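Side-chain contact in uncharacterized protein (Nitrosospira multiformis, PDB 3LMF), which is of unknown function but, as a cysteine-rich four-helix protein, may bind or store metal ions such as copper: residues C74-C77 with A78-D82. Numbering follows the deposited sequence.
Sequences CGVC and AEICD
C77 and C81, one turn apart on a single helix, bring their sulfurs to 3.9 Å, SG to SG. This is contact without a disulfide. The C77 sulfur, anti to its backbone N (chi1 -172°), leans forward along the helix, while that of C81, anti to its carbonyl carbon (chi1 -74°), leans back to meet it. The latter also approaches the backbone O of C77, 3.2 Å from C81 SG. Small and polarisable, cysteine suits such a confined, buried face. C77 and C81 form a CXXXC pair, a spacing used to bind copper in the Csp copper-storage proteins, so a similar use here is possible.

Farther round the helix, V76 and I80 run alongside each other, off the same flank, with V76 CG1 3.9 Å from I80 CD1; their branched aliphatic chains suit a buried surface. Beneath both pairs run i to i+4 backbone hydrogen bonds, C81 N to C77 O at 2.9 Å and I80 N to V76 O at 3.2 Å.

Within helix 70-90, C77 and C81 face helix 43-64, where both touch C56, and C81 also reaches C104 of helix 95-112. V76 packs on its own counterpart in the second subunit, and I80 on F62 of that subunit, while E79 forms a salt bridge with its K72.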
ATOM      1  N   CYS A  74     -14.734  -0.675   6.346  1.00 12.62           N
ATOM      2  CA  CYS A  74     -14.630  -0.217   7.726  1.00 22.37           C
ATOM      3  C   CYS A  74     -15.124  -1.269   8.716  1.00 20.76           C
ATOM      4  O   CYS A  74     -14.558  -1.412   9.798  1.00 20.01           O
ATOM      5  CB  CYS A  74     -15.411   1.085   7.917  1.00 24.08           C
ATOM      6  SG  CYS A  74     -14.594   2.546   7.258  1.00 28.33           S
ATOM      7  N   GLY A  75     -16.169  -2.003   8.342  1.00 18.73           N
ATOM      8  CA  GLY A  75     -16.696  -3.036   9.216  1.00 20.24           C
ATOM      9  C   GLY A  75     -15.638  -4.086   9.517  1.00 24.28           C
ATOM     10  O   GLY A  75     -15.521  -4.577  10.643  1.00 22.40           O
ATOM     11  N   VAL A  76     -14.859  -4.433   8.500  1.00 20.46           N
ATOM     12  CA  VAL A  76     -13.805  -5.416   8.657  1.00 19.54           C
ATOM     13  C   VAL A  76     -12.672  -4.796   9.463  1.00 27.22           C
ATOM     14  O   VAL A  76     -12.069  -5.454  10.318  1.00 31.84           O
ATOM     15  CB  VAL A  76     -13.279  -5.875   7.292  1.00 26.99           C
ATOM     16  CG1 VAL A  76     -12.050  -6.747   7.460  1.00 18.33           C
ATOM     17  CG2 VAL A  76     -14.376  -6.639   6.562  1.00 34.15           C
ATOM     18  N   CYS A  77     -12.397  -3.522   9.205  1.00 18.16           N
ATOM     19  CA  CYS A  77     -11.343  -2.822   9.918  1.00 18.42           C
ATOM     20  C   CYS A  77     -11.636  -2.768  11.417  1.00 17.76           C
ATOM     21  O   CYS A  77     -10.731  -2.935  12.229  1.00 22.82           O
ATOM     22  CB  CYS A  77     -11.175  -1.407   9.352  1.00 18.43           C
ATOM     23  SG  CYS A  77      -9.752  -0.480   9.997  1.00 27.76           S
ATOM     24  N   ALA A  78     -12.894  -2.542  11.789  1.00 23.16           N
ATOM     25  CA  ALA A  78     -13.257  -2.474  13.209  1.00 20.74           C
ATOM     26  C   ALA A  78     -12.976  -3.796  13.912  1.00 21.83           C
ATOM     27  O   ALA A  78     -12.489  -3.820  15.041  1.00 22.53           O
ATOM     28  CB  ALA A  78     -14.730  -2.115  13.364  1.00 19.47           C
ATOM     29  N   GLU A  79     -13.276  -4.896  13.232  1.00 26.04           N
ATOM     30  CA  GLU A  79     -13.063  -6.219  13.793  1.00 30.35           C
ATOM     31  C   GLU A  79     -11.575  -6.465  14.071  1.00 32.62           C
ATOM     32  O   GLU A  79     -11.213  -6.951  15.142  1.00 34.06           O
ATOM     33  CB  GLU A  79     -13.607  -7.271  12.833  1.00 26.93           C
ATOM     34  CG  GLU A  79     -13.882  -8.612  13.464  1.00 50.62           C
ATOM     35  CD  GLU A  79     -14.613  -9.548  12.517  1.00 58.19           C
ATOM     36  OE1 GLU A  79     -15.655  -9.134  11.966  1.00 57.07           O
ATOM     37  OE2 GLU A  79     -14.147 -10.691  12.327  1.00 67.44           O
ATOM     38  N   ILE A  80     -10.721  -6.115  13.113  1.00 26.01           N
ATOM     39  CA  ILE A  80      -9.280  -6.302  13.261  1.00 24.44           C
ATOM     40  C   ILE A  80      -8.696  -5.379  14.329  1.00 16.04           C
ATOM     41  O   ILE A  80      -7.795  -5.769  15.065  1.00 16.51           O
ATOM     42  CB  ILE A  80      -8.564  -6.074  11.906  1.00 28.85           C
ATOM     43  CG1 ILE A  80      -9.059  -7.108  10.901  1.00 22.22           C
ATOM     44  CG2 ILE A  80      -7.056  -6.158  12.076  1.00 23.11           C
ATOM     45  CD1 ILE A  80      -8.654  -6.832   9.469  1.00 28.79           C
ATOM     46  N   CYS A  81      -9.218  -4.161  14.415  1.00 19.38           N
ATOM     47  CA  CYS A  81      -8.753  -3.208  15.417  1.00 22.68           C
ATOM     48  C   CYS A  81      -9.059  -3.715  16.831  1.00 28.88           C
ATOM     49  O   CYS A  81      -8.218  -3.605  17.724  1.00 23.60           O
ATOM     50  CB  CYS A  81      -9.406  -1.835  15.206  1.00 25.18           C
ATOM     51  SG  CYS A  81      -8.765  -0.887  13.772  1.00 28.44           S
ATOM     52  N   ASP A  82     -10.261  -4.261  17.035  1.00 28.69           N
ATOM     53  CA  ASP A  82     -10.644  -4.788  18.346  1.00 21.40           C
ATOM     54  C   ASP A  82      -9.720  -5.924  18.744  1.00 20.58           C
ATOM     55  O   ASP A  82      -9.298  -6.016  19.897  1.00 21.34           O
ATOM     56  CB  ASP A  82     -12.085  -5.313  18.358  1.00 27.09           C
ATOM     57  CG  ASP A  82     -13.120  -4.212  18.512  1.00 37.95           C
ATOM     58  OD1 ASP A  82     -12.947  -3.330  19.386  1.00 43.33           O
ATOM     59  OD2 ASP A  82     -14.125  -4.243  17.770  1.00 45.78           O
TER